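Side-chain contacts in transcription factor SPN1 (PDB 3NFQ), which helps regulate RNA polymerase II transcription and may act both during and after recruitment of the TATA-binding protein: residues P57-V62 with K100-A105; N76-V81 with N107-K112; E114-S119 with K144-W149. All coordinates share one frame; numbering follows the deposited sequence.

All three contacts lie in the all-helical conserved central domain of SPN1. Interaction 1 packs helix 51-63 against helix 96-107, interaction 2 sets helix 77-85 against the loop that follows helix 96-107, and interaction 3 joins helix 113-119 to helix 136-149. The centres of interactions 2 and 3 are about 8 Å apart, those of 1 and 2 about 11 Å, and those of 1 and 3 about 17 Å. Direct packing connects them: Leu102 CD1 is 4.1 Å from Val81 O between interactions 1 and 2, Phe103 CD2 is 3.9 Å from Leu145 CD1 between 1 and 3, and Val111 O is 3.4 Å from Trp149 CD1 between 2 and 3.

Interaction 1 (P57-V62 with K100-A105); sequences PKVVSV and KSLFAA
Val59 overlaps Leu102 through one methyl from each side chain: Val59 CG1 lies 3.9 Å from Leu102 CD2, and the two side chains meet at a slant. In Val59 the touching branch is CG1, trans to the backbone N (chi1 167°). In Leu102 the extended branch is CD1, trans to CA with chi2 at 180°, and it is the other methyl, CD2, that turns to the valine. Both residues are buried and both also touch Trp84 of helix 77-85, so their meeting is part of a larger apolar cluster. Val59 reaches Met25 of helix 10-42 as well.

The second meeting lies nearer the surface. Val60 CG2 packs at 3.9 Å against Ser101 CB, which places the carbon part of the serine, not its hydroxyl, on the valine. The hydroxyl turns back to its own helix, where Ser101 OG hydrogen-bonds to Glu97 O. Ala105 marks the closest backbone approach: its CA is 6.3 Å from the CA of Val60, and Ala105 CB stands 4.9 Å from that same valine CA. A small residue here is compatible with so short a spacing.

The segments run in broadly the same direction and belong to helix 51-63 and helix 96-107, which are separated in the chain by helices 69-74 and 77-85. No hydrogen bond crosses between them, and together they bury 151 Å². With apolar carbons doing the touching and the serine hydroxyl paired within its own helix, the contact depends on hydrophobic and van der Waals packing.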
ATOM      1  N   PRO A  57      -5.772  -4.230  -9.524  1.00 23.29           N
ATOM      2  CA  PRO A  57      -7.085  -3.693  -9.958  1.00 24.52           C
ATOM      3  C   PRO A  57      -8.163  -3.757  -8.871  1.00 24.19           C
ATOM      4  O   PRO A  57      -8.927  -2.820  -8.696  1.00 25.28           O
ATOM      5  CB  PRO A  57      -7.472  -4.608 -11.126  1.00 24.43           C
ATOM      6  CG  PRO A  57      -6.130  -5.036 -11.710  1.00 24.58           C
ATOM      7  CD  PRO A  57      -5.230  -5.217 -10.466  1.00 22.80           C
ATOM      8  N   LYS A  58      -8.237  -4.848  -8.141  1.00 24.40           N
ATOM      9  CA  LYS A  58      -9.179  -4.960  -7.059  1.00 24.76           C
ATOM     10  C   LYS A  58      -8.848  -4.044  -5.913  1.00 23.84           C
ATOM     11  O   LYS A  58      -9.747  -3.431  -5.313  1.00 23.83           O
ATOM     12  CB  LYS A  58      -9.248  -6.396  -6.551  1.00 25.79           C
ATOM     13  CG  LYS A  58     -10.413  -6.614  -5.635  1.00 31.59           C
ATOM     14  CD  LYS A  58     -10.344  -8.026  -5.090  1.00 39.71           C
ATOM     15  CE  LYS A  58     -11.631  -8.453  -4.395  1.00 43.61           C
ATOM     16  NZ  LYS A  58     -11.491  -9.944  -4.070  1.00 47.02           N
ATOM     17  N   VAL A  59      -7.552  -3.905  -5.600  1.00 21.06           N
ATOM     18  CA  VAL A  59      -7.188  -3.061  -4.506  1.00 20.26           C
ATOM     19  C   VAL A  59      -7.550  -1.590  -4.793  1.00 20.32           C
ATOM     20  O   VAL A  59      -8.092  -0.871  -3.934  1.00 22.22           O
ATOM     21  CB  VAL A  59      -5.660  -3.148  -4.278  1.00 19.31           C
ATOM     22  CG1 VAL A  59      -5.199  -2.059  -3.366  1.00 17.77           C
ATOM     23  CG2 VAL A  59      -5.267  -4.554  -3.759  1.00 16.59           C
ATOM     24  N   VAL A  60      -7.201  -1.146  -5.984  1.00 22.13           N
ATOM     25  CA  VAL A  60      -7.509   0.214  -6.450  1.00 22.37           C
ATOM     26  C   VAL A  60      -9.029   0.423  -6.444  1.00 23.85           C
ATOM     27  O   VAL A  60      -9.525   1.442  -5.972  1.00 23.22           O
ATOM     28  CB  VAL A  60      -6.947   0.413  -7.871  1.00 22.55           C
ATOM     29  CG1 VAL A  60      -7.599   1.656  -8.556  1.00 23.25           C
ATOM     30  CG2 VAL A  60      -5.421   0.572  -7.814  1.00 23.08           C
ATOM     31  N   SER A  61      -9.765  -0.532  -6.984  1.00 25.74           N
ATOM     32  CA  SER A  61     -11.232  -0.463  -6.978  1.00 27.51           C
ATOM     33  C   SER A  61     -11.843  -0.239  -5.594  1.00 27.50           C
ATOM     34  O   SER A  61     -12.579   0.729  -5.356  1.00 27.34           O
ATOM     35  CB  SER A  61     -11.795  -1.717  -7.613  1.00 28.52           C
ATOM     36  OG  SER A  61     -13.205  -1.632  -7.586  1.00 36.00           O
ATOM     37  N   VAL A  62     -11.517  -1.121  -4.662  1.00 27.36           N
ATOM     38  CA  VAL A  62     -11.934  -0.996  -3.271  1.00 26.88           C
ATOM     39  C   VAL A  62     -11.482   0.303  -2.646  1.00 27.54           C
ATOM     40  O   VAL A  62     -12.304   1.011  -2.040  1.00 27.59           O
ATOM     41  CB  VAL A  62     -11.470  -2.236  -2.406  1.00 26.47           C
ATOM     42  CG1 VAL A  62     -11.834  -2.049  -0.942  1.00 27.64           C
ATOM     43  CG2 VAL A  62     -12.108  -3.534  -2.920  1.00 26.49           C
ATOM     44  N   LYS A 100       2.461   4.312  -8.117  1.00 15.83           N
ATOM     45  CA  LYS A 100       1.574   5.354  -8.597  1.00 18.06           C
ATOM     46  C   LYS A 100       0.100   5.015  -8.343  1.00 16.87           C
ATOM     47  O   LYS A 100      -0.696   5.875  -7.927  1.00 16.54           O
ATOM     48  CB  LYS A 100       1.809   5.554 -10.087  1.00 18.01           C
ATOM     49  CG  LYS A 100       1.098   6.787 -10.523  1.00 25.71           C
ATOM     50  CD  LYS A 100       1.096   6.902 -12.041  1.00 32.47           C
ATOM     51  CE  LYS A 100       0.572   8.293 -12.389  1.00 37.73           C
ATOM     52  NZ  LYS A 100       0.888   8.561 -13.814  1.00 44.33           N
ATOM     53  N   SER A 101      -0.267   3.755  -8.558  1.00 15.97           N
ATOM     54  CA  SER A 101      -1.655   3.359  -8.304  1.00 16.90           C
ATOM     55  C   SER A 101      -2.020   3.471  -6.852  1.00 15.78           C
ATOM     56  O   SER A 101      -3.113   3.932  -6.499  1.00 16.87           O
ATOM     57  CB  SER A 101      -1.925   1.922  -8.735  1.00 17.14           C
ATOM     58  OG  SER A 101      -1.757   1.847 -10.145  1.00 22.42           O
ATOM     59  N   LEU A 102      -1.142   2.981  -5.985  1.00 14.81           N
ATOM     60  CA  LEU A 102      -1.454   3.102  -4.546  1.00 14.35           C
ATOM     61  C   LEU A 102      -1.465   4.529  -4.023  1.00 14.00           C
ATOM     62  O   LEU A 102      -2.350   4.918  -3.225  1.00 14.99           O
ATOM     63  CB  LEU A 102      -0.523   2.216  -3.712  1.00 13.93           C
ATOM     64  CG  LEU A 102      -0.673   0.703  -3.928  1.00 12.50           C
ATOM     65  CD1 LEU A 102       0.339  -0.046  -3.012  1.00 15.04           C
ATOM     66  CD2 LEU A 102      -2.053   0.251  -3.616  1.00 11.04           C
ATOM     67  N   PHE A 103      -0.509   5.341  -4.458  1.00 14.72           N
ATOM     68  CA  PHE A 103      -0.481   6.711  -3.990  1.00 15.41           C
ATOM     69  C   PHE A 103      -1.690   7.491  -4.546  1.00 15.21           C
ATOM     70  O   PHE A 103      -2.264   8.314  -3.877  1.00 17.01           O
ATOM     71  CB  PHE A 103       0.869   7.385  -4.341  1.00 14.40           C
ATOM     72  CG  PHE A 103       1.917   7.250  -3.247  1.00 17.16           C
ATOM     73  CD1 PHE A 103       3.032   6.434  -3.430  1.00 15.78           C
ATOM     74  CD2 PHE A 103       1.796   7.976  -2.073  1.00 17.45           C
ATOM     75  CE1 PHE A 103       4.029   6.332  -2.405  1.00 18.98           C
ATOM     76  CE2 PHE A 103       2.788   7.866  -1.063  1.00 21.61           C
ATOM     77  CZ  PHE A 103       3.873   7.054  -1.241  1.00 17.59           C
ATOM     78  N   ALA A 104      -2.134   7.194  -5.755  1.00 17.01           N
ATOM     79  CA  ALA A 104      -3.310   7.894  -6.242  1.00 18.27           C
ATOM     80  C   ALA A 104      -4.551   7.520  -5.439  1.00 19.56           C
ATOM     81  O   ALA A 104      -5.408   8.369  -5.127  1.00 19.41           O
ATOM     82  CB  ALA A 104      -3.530   7.598  -7.784  1.00 17.04           C
ATOM     83  N   ALA A 105      -4.669   6.241  -5.086  1.00 19.36           N
ATOM     84  CA  ALA A 105      -5.761   5.793  -4.238  1.00 20.55           C
ATOM     85  C   ALA A 105      -5.689   6.376  -2.840  1.00 20.84           C
ATOM     86  O   ALA A 105      -6.723   6.734  -2.300  1.00 23.92           O
ATOM     87  CB  ALA A 105      -5.800   4.235  -4.197  1.00 21.01           C
TER

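Interaction 2 (N76-V81 with N107-K112); sequences NLLQSV and NDLPVK
Leu78 sends its two methyls to two different residues of the loop after helix 96-107. Its CD2 meets Leu109 CD1 tip to tip at 3.8 Å, while its CD1 points at the end of Val111, 3.9 Å from CG2 and 4.1 Å from CG1. The leucine therefore spans both loop residues, with CD1 opposed to the forked end of the valine. All three side chains are buried, yet the backbones stay well apart, the CA atoms of Leu78 and Val111 being 9.3 Å from one another; the side chains alone bridge the gap.

The outer side of the loop is a contrast: Asp108 and Pro110 are exposed and make no contact with 76-81. Pro110 is the centre of an inverse gamma turn, closed by a 2.8 Å hydrogen bond from Val111 N to Leu109 O, and the residues flanking it both direct their CB atoms at the helix. Val111 also touches Leu116 of helix 113-119 and Trp149 of helix 136-149. This is a loop of a helical bundle turning Leu109 and Val111 into the core, within a region assigned to the TFIIS N-terminal family.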
ATOM      1  N   ASN A  76      -7.645  -1.453   9.407  1.00 24.33           N
ATOM      2  CA  ASN A  76      -6.209  -1.376   9.194  1.00 23.60           C
ATOM      3  C   ASN A  76      -5.787  -1.985   7.859  1.00 20.81           C
ATOM      4  O   ASN A  76      -4.718  -2.589   7.751  1.00 20.89           O
ATOM      5  CB  ASN A  76      -5.469  -2.069  10.365  1.00 23.45           C
ATOM      6  CG  ASN A  76      -4.020  -1.607  10.531  1.00 26.68           C
ATOM      7  OD1 ASN A  76      -3.224  -2.271  11.216  1.00 28.41           O
ATOM      8  ND2 ASN A  76      -3.677  -0.469   9.949  1.00 22.14           N
ATOM      9  N   LEU A  77      -6.609  -1.834   6.824  1.00 19.76           N
ATOM     10  CA  LEU A  77      -6.176  -2.218   5.508  1.00 19.89           C
ATOM     11  C   LEU A  77      -4.905  -1.458   5.069  1.00 18.56           C
ATOM     12  O   LEU A  77      -4.096  -1.956   4.290  1.00 18.97           O
ATOM     13  CB  LEU A  77      -7.301  -1.991   4.514  1.00 19.37           C
ATOM     14  CG  LEU A  77      -7.085  -2.499   3.079  1.00 21.72           C
ATOM     15  CD1 LEU A  77      -6.900  -4.009   2.994  1.00 20.74           C
ATOM     16  CD2 LEU A  77      -8.253  -2.061   2.149  1.00 22.61           C
ATOM     17  N   LEU A  78      -4.708  -0.256   5.579  1.00 17.06           N
ATOM     18  CA  LEU A  78      -3.474   0.493   5.225  1.00 16.50           C
ATOM     19  C   LEU A  78      -2.191  -0.237   5.606  1.00 14.52           C
ATOM     20  O   LEU A  78      -1.133  -0.001   5.069  1.00 14.37           O
ATOM     21  CB  LEU A  78      -3.543   1.887   5.821  1.00 15.06           C
ATOM     22  CG  LEU A  78      -4.579   2.846   5.261  1.00 18.73           C
ATOM     23  CD1 LEU A  78      -4.430   4.278   5.896  1.00 18.95           C
ATOM     24  CD2 LEU A  78      -4.409   2.872   3.755  1.00 17.31           C
ATOM     25  N   GLN A  79      -2.294  -1.182   6.526  1.00 16.50           N
ATOM     26  CA  GLN A  79      -1.125  -2.005   6.849  1.00 15.59           C
ATOM     27  C   GLN A  79      -0.664  -2.793   5.648  1.00 15.67           C
ATOM     28  O   GLN A  79       0.515  -2.934   5.384  1.00 15.22           O
ATOM     29  CB  GLN A  79      -1.458  -3.000   7.970  1.00 15.73           C
ATOM     30  CG  GLN A  79      -0.141  -3.516   8.605  1.00 19.60           C
ATOM     31  CD  GLN A  79      -0.434  -4.501   9.709  1.00 24.64           C
ATOM     32  OE1 GLN A  79       0.066  -4.364  10.835  1.00 28.10           O
ATOM     33  NE2 GLN A  79      -1.282  -5.465   9.407  1.00 22.40           N
ATOM     34  N   SER A  80      -1.611  -3.421   4.982  1.00 15.55           N
ATOM     35  CA  SER A  80      -1.298  -4.160   3.762  1.00 16.46           C
ATOM     36  C   SER A  80      -0.829  -3.252   2.619  1.00 15.21           C
ATOM     37  O   SER A  80       0.018  -3.659   1.860  1.00 13.65           O
ATOM     38  CB  SER A  80      -2.512  -4.937   3.290  1.00 17.05           C
ATOM     39  OG  SER A  80      -2.855  -5.971   4.216  1.00 19.78           O
ATOM     40  N   VAL A  81      -1.409  -2.059   2.500  1.00 14.13           N
ATOM     41  CA  VAL A  81      -0.921  -1.051   1.518  1.00 13.85           C
ATOM     42  C   VAL A  81       0.496  -0.692   1.820  1.00 12.52           C
ATOM     43  O   VAL A  81       1.360  -0.649   0.945  1.00 12.98           O
ATOM     44  CB  VAL A  81      -1.812   0.217   1.513  1.00 13.96           C
ATOM     45  CG1 VAL A  81      -1.204   1.344   0.597  1.00 13.46           C
ATOM     46  CG2 VAL A  81      -3.226  -0.169   1.106  1.00 12.77           C
ATOM     47  N   ASN A 107      -4.559   9.235  -2.064  1.00 25.28           N
ATOM     48  CA  ASN A 107      -4.759  10.678  -2.162  1.00 27.73           C
ATOM     49  C   ASN A 107      -6.195  11.069  -1.827  1.00 29.00           C
ATOM     50  O   ASN A 107      -6.458  12.184  -1.374  1.00 29.83           O
ATOM     51  CB  ASN A 107      -4.365  11.153  -3.556  1.00 27.95           C
ATOM     52  CG  ASN A 107      -4.494  12.635  -3.695  1.00 29.28           C
ATOM     53  OD1 ASN A 107      -5.366  13.116  -4.385  1.00 31.81           O
ATOM     54  ND2 ASN A 107      -3.734  13.353  -2.927  1.00 21.70           N
ATOM     55  N   ASP A 108      -7.104  10.121  -1.996  1.00 30.84           N
ATOM     56  CA  ASP A 108      -8.530  10.305  -1.787  1.00 31.86           C
ATOM     57  C   ASP A 108      -9.085   9.802  -0.421  1.00 30.70           C
ATOM     58  O   ASP A 108     -10.265   9.999  -0.131  1.00 31.06           O
ATOM     59  CB  ASP A 108      -9.284   9.550  -2.894  1.00 34.33           C
ATOM     60  CG  ASP A 108      -9.034  10.119  -4.292  1.00 38.23           C
ATOM     61  OD1 ASP A 108      -9.072  11.358  -4.460  1.00 42.28           O
ATOM     62  OD2 ASP A 108      -8.802   9.304  -5.217  1.00 43.43           O
ATOM     63  N   LEU A 109      -8.257   9.154   0.398  1.00 28.07           N
ATOM     64  CA  LEU A 109      -8.690   8.555   1.645  1.00 26.55           C
ATOM     65  C   LEU A 109      -8.485   9.505   2.796  1.00 25.09           C
ATOM     66  O   LEU A 109      -7.447  10.150   2.853  1.00 25.53           O
ATOM     67  CB  LEU A 109      -7.825   7.324   1.946  1.00 25.51           C
ATOM     68  CG  LEU A 109      -8.331   5.908   1.852  1.00 30.48           C
ATOM     69  CD1 LEU A 109      -7.264   5.003   2.492  1.00 26.97           C
ATOM     70  CD2 LEU A 109      -9.693   5.684   2.562  1.00 30.08           C
ATOM     71  N   PRO A 110      -9.475   9.621   3.706  1.00 25.70           N
ATOM     72  CA  PRO A 110      -9.294  10.530   4.840  1.00 25.27           C
ATOM     73  C   PRO A 110      -8.334  10.036   5.956  1.00 25.37           C
ATOM     74  O   PRO A 110      -8.734   9.892   7.130  1.00 26.72           O
ATOM     75  CB  PRO A 110     -10.728  10.757   5.349  1.00 24.55           C
ATOM     76  CG  PRO A 110     -11.476   9.525   4.910  1.00 27.92           C
ATOM     77  CD  PRO A 110     -10.839   9.044   3.654  1.00 24.03           C
ATOM     78  N   VAL A 111      -7.072   9.798   5.604  1.00 25.27           N
ATOM     79  CA  VAL A 111      -6.091   9.268   6.567  1.00 23.95           C
ATOM     80  C   VAL A 111      -5.732  10.254   7.694  1.00 26.60           C
ATOM     81  O   VAL A 111      -5.497  11.437   7.454  1.00 26.56           O
ATOM     82  CB  VAL A 111      -4.827   8.860   5.805  1.00 24.01           C
ATOM     83  CG1 VAL A 111      -3.780   8.262   6.737  1.00 21.97           C
ATOM     84  CG2 VAL A 111      -5.205   7.883   4.685  1.00 19.92           C
ATOM     85  N   LYS A 112      -5.609   9.740   8.909  1.00 27.98           N
ATOM     86  CA  LYS A 112      -5.204  10.551  10.058  1.00 29.54           C
ATOM     87  C   LYS A 112      -3.953   9.965  10.703  1.00 29.22           C
ATOM     88  O   LYS A 112      -3.532   8.849  10.397  1.00 27.06           O
ATOM     89  CB  LYS A 112      -6.324  10.598  11.104  1.00 30.36           C
ATOM     90  CG  LYS A 112      -7.678  11.078  10.606  1.00 33.38           C
ATOM     91  CD  LYS A 112      -7.554  12.462   9.956  1.00 40.91           C
ATOM     92  CE  LYS A 112      -8.904  13.024   9.526  1.00 44.00           C
ATOM     93  NZ  LYS A 112      -8.651  14.381   9.005  1.00 47.64           N
TER

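Interaction 3 (E114-S119 with K144-W149); sequences EHLKES and KLIAEW
The indole of Trp149 receives Leu116 obliquely, Leu116 CD2 lying 3.6 Å from Trp149 CE3 and 4.0 Å from CZ3, and the two side chains cross at about a right angle. One face of the indole carries Leu145 O of its own helix, 3.1 Å above the plane and displaced toward the rim. The other flat group, the His115 ring, has Glu114 CG over the centre of one face. Both segments fall in the TFIIS helical bundle-like region, and the contact is helix-to-helix packing between 113-119 and 136-149.

Leu116 divides its methyls between two partners. With chi1 at -62°, its CG is trans to the carbonyl carbon, and both branches lie on one side of the tryptophan: CD2 rests by the six-membered ring, while Leu116 CD1 is 3.9 Å from Trp149 CB and 4.0 Å from Ile146 CD1. The CB of Ile146 points to one side of helix 113-119, and the chain then brings its CD1 methyl round to Leu116, with CG1 trans to the backbone N (chi1 -162°).

No hydrogen bond crosses between 114-119 and 144-149; the Ser119 hydroxyl is paired close to the end of helix 113-119. Ser119 OG accepts from Leu121 N and donates to His115 O at 2.7 Å, tilted 28° from the carbonyl plane, while Ser119 N approaches that same oxygen from the opposite face of the plane.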
ATOM      1  N   GLU A 114      -3.485   8.599  13.531  1.00 30.32           N
ATOM      2  CA  GLU A 114      -3.658   7.299  14.191  1.00 30.71           C
ATOM      3  C   GLU A 114      -3.578   6.108  13.225  1.00 29.74           C
ATOM      4  O   GLU A 114      -3.065   5.032  13.581  1.00 28.84           O
ATOM      5  CB  GLU A 114      -4.951   7.225  15.006  1.00 31.54           C
ATOM      6  CG  GLU A 114      -6.216   7.562  14.253  1.00 36.20           C
ATOM      7  CD  GLU A 114      -6.647   9.038  14.410  1.00 43.38           C
ATOM      8  OE1 GLU A 114      -5.758   9.936  14.622  1.00 44.88           O
ATOM      9  OE2 GLU A 114      -7.889   9.278  14.311  1.00 44.44           O
ATOM     10  N   HIS A 115      -4.100   6.293  12.014  1.00 27.03           N
ATOM     11  CA  HIS A 115      -3.983   5.249  10.993  1.00 26.29           C
ATOM     12  C   HIS A 115      -2.562   5.060  10.533  1.00 25.77           C
ATOM     13  O   HIS A 115      -2.153   3.930  10.315  1.00 26.28           O
ATOM     14  CB  HIS A 115      -4.858   5.556   9.802  1.00 25.47           C
ATOM     15  CG  HIS A 115      -6.224   6.039  10.165  1.00 27.84           C
ATOM     16  ND1 HIS A 115      -7.183   5.225  10.738  1.00 29.23           N
ATOM     17  CD2 HIS A 115      -6.807   7.246   9.995  1.00 28.45           C
ATOM     18  CE1 HIS A 115      -8.292   5.919  10.917  1.00 26.58           C
ATOM     19  NE2 HIS A 115      -8.093   7.144  10.467  1.00 30.45           N
ATOM     20  N   LEU A 116      -1.818   6.149  10.355  1.00 25.30           N
ATOM     21  CA  LEU A 116      -0.399   6.046   9.983  1.00 27.24           C
ATOM     22  C   LEU A 116       0.404   5.248  11.024  1.00 28.33           C
ATOM     23  O   LEU A 116       1.301   4.473  10.682  1.00 28.47           O
ATOM     24  CB  LEU A 116       0.219   7.436   9.810  1.00 26.74           C
ATOM     25  CG  LEU A 116      -0.421   8.262   8.697  1.00 26.32           C
ATOM     26  CD1 LEU A 116       0.076   9.705   8.715  1.00 24.26           C
ATOM     27  CD2 LEU A 116      -0.137   7.613   7.377  1.00 23.12           C
ATOM     28  N   LYS A 117       0.102   5.486  12.295  1.00 29.29           N
ATOM     29  CA  LYS A 117       0.814   4.829  13.383  1.00 30.17           C
ATOM     30  C   LYS A 117       0.495   3.354  13.388  1.00 29.14           C
ATOM     31  O   LYS A 117       1.384   2.520  13.455  1.00 30.11           O
ATOM     32  CB  LYS A 117       0.412   5.423  14.733  1.00 31.90           C
ATOM     33  CG  LYS A 117       0.924   6.837  14.960  1.00 37.09           C
ATOM     34  CD  LYS A 117       2.437   6.900  15.064  1.00 45.10           C
ATOM     35  CE  LYS A 117       2.885   8.265  15.594  1.00 50.56           C
ATOM     36  NZ  LYS A 117       4.352   8.439  15.282  1.00 54.55           N
ATOM     37  N   GLU A 118      -0.771   3.034  13.243  1.00 26.78           N
ATOM     38  CA  GLU A 118      -1.236   1.687  13.413  1.00 26.43           C
ATOM     39  C   GLU A 118      -0.826   0.788  12.211  1.00 24.17           C
ATOM     40  O   GLU A 118      -0.559  -0.416  12.339  1.00 22.25           O
ATOM     41  CB  GLU A 118      -2.741   1.821  13.540  1.00 28.22           C
ATOM     42  CG  GLU A 118      -3.532   0.564  13.580  1.00 35.74           C
ATOM     43  CD  GLU A 118      -5.007   0.878  13.482  1.00 44.14           C
ATOM     44  OE1 GLU A 118      -5.327   2.077  13.213  1.00 45.69           O
ATOM     45  OE2 GLU A 118      -5.835  -0.062  13.657  1.00 47.32           O
ATOM     46  N   SER A 119      -0.717   1.412  11.049  1.00 21.66           N
ATOM     47  CA  SER A 119      -0.401   0.685   9.830  1.00 19.43           C
ATOM     48  C   SER A 119       1.075   0.672   9.510  1.00 19.58           C
ATOM     49  O   SER A 119       1.519  -0.124   8.690  1.00 19.14           O
ATOM     50  CB  SER A 119      -1.182   1.342   8.691  1.00 17.38           C
ATOM     51  OG  SER A 119      -0.719   2.656   8.467  1.00 15.48           O
ATOM     52  N   LYS A 144       3.316  15.956   0.182  1.00 18.25           N
ATOM     53  CA  LYS A 144       2.001  16.597   0.343  1.00 18.81           C
ATOM     54  C   LYS A 144       1.089  15.784   1.233  1.00 19.22           C
ATOM     55  O   LYS A 144       0.385  16.326   2.089  1.00 17.43           O
ATOM     56  CB  LYS A 144       1.311  16.763  -1.016  1.00 19.28           C
ATOM     57  CG  LYS A 144      -0.117  17.298  -0.868  1.00 22.75           C
ATOM     58  CD  LYS A 144      -0.910  16.939  -2.133  1.00 27.97           C
ATOM     59  CE  LYS A 144      -2.399  16.697  -1.864  1.00 29.96           C
ATOM     60  NZ  LYS A 144      -3.040  16.892  -3.263  1.00 34.69           N
ATOM     61  N   LEU A 145       1.081  14.464   1.032  1.00 18.54           N
ATOM     62  CA  LEU A 145       0.142  13.630   1.785  1.00 20.04           C
ATOM     63  C   LEU A 145       0.543  13.563   3.251  1.00 19.77           C
ATOM     64  O   LEU A 145      -0.313  13.628   4.123  1.00 21.13           O
ATOM     65  CB  LEU A 145       0.114  12.224   1.233  1.00 18.73           C
ATOM     66  CG  LEU A 145      -0.639  12.186  -0.108  1.00 19.11           C
ATOM     67  CD1 LEU A 145      -0.504  10.754  -0.654  1.00 21.40           C
ATOM     68  CD2 LEU A 145      -2.077  12.534   0.102  1.00 23.16           C
ATOM     69  N   ILE A 146       1.803  13.378   3.526  1.00 21.71           N
ATOM     70  CA  ILE A 146       2.182  13.310   4.947  1.00 23.58           C
ATOM     71  C   ILE A 146       1.862  14.604   5.736  1.00 24.88           C
ATOM     72  O   ILE A 146       1.450  14.555   6.911  1.00 25.59           O
ATOM     73  CB  ILE A 146       3.667  12.829   5.139  1.00 25.24           C
ATOM     74  CG1 ILE A 146       3.907  12.335   6.569  1.00 28.82           C
ATOM     75  CG2 ILE A 146       4.667  13.829   4.765  1.00 26.13           C
ATOM     76  CD1 ILE A 146       3.385  10.889   6.727  1.00 23.12           C
ATOM     77  N   ALA A 147       2.119  15.749   5.115  1.00 24.08           N
ATOM     78  CA  ALA A 147       1.768  17.059   5.698  1.00 23.18           C
ATOM     79  C   ALA A 147       0.287  17.150   5.939  1.00 23.61           C
ATOM     80  O   ALA A 147      -0.169  17.592   6.997  1.00 25.69           O
ATOM     81  CB  ALA A 147       2.251  18.195   4.764  1.00 21.06           C
ATOM     82  N   GLU A 148      -0.490  16.725   4.964  1.00 22.61           N
ATOM     83  CA  GLU A 148      -1.909  16.802   5.060  1.00 24.72           C
ATOM     84  C   GLU A 148      -2.458  15.866   6.141  1.00 24.58           C
ATOM     85  O   GLU A 148      -3.320  16.255   6.948  1.00 23.87           O
ATOM     86  CB  GLU A 148      -2.490  16.453   3.693  1.00 25.24           C
ATOM     87  CG  GLU A 148      -3.952  16.485   3.616  1.00 29.77           C
ATOM     88  CD  GLU A 148      -4.456  16.166   2.222  1.00 34.90           C
ATOM     89  OE1 GLU A 148      -3.958  16.753   1.243  1.00 37.90           O
ATOM     90  OE2 GLU A 148      -5.380  15.343   2.097  1.00 37.84           O
ATOM     91  N   TRP A 149      -1.992  14.614   6.131  1.00 23.32           N
ATOM     92  CA  TRP A 149      -2.570  13.607   6.998  1.00 22.83           C
ATOM     93  C   TRP A 149      -2.227  13.959   8.439  1.00 23.45           C
ATOM     94  O   TRP A 149      -2.998  13.651   9.333  1.00 25.34           O
ATOM     95  CB  TRP A 149      -2.008  12.232   6.666  1.00 21.30           C
ATOM     96  CG  TRP A 149      -2.506  11.713   5.345  1.00 20.64           C
ATOM     97  CD1 TRP A 149      -3.637  12.074   4.704  1.00 21.59           C
ATOM     98  CD2 TRP A 149      -1.893  10.689   4.552  1.00 20.23           C
ATOM     99  NE1 TRP A 149      -3.750  11.387   3.506  1.00 20.93           N
ATOM    100  CE2 TRP A 149      -2.689  10.518   3.403  1.00 19.66           C
ATOM    101  CE3 TRP A 149      -0.721   9.960   4.668  1.00 19.23           C
ATOM    102  CZ2 TRP A 149      -2.379   9.561   2.397  1.00 21.04           C
ATOM    103  CZ3 TRP A 149      -0.405   8.998   3.678  1.00 20.22           C
ATOM    104  CH2 TRP A 149      -1.225   8.839   2.543  1.00 21.28           C
TER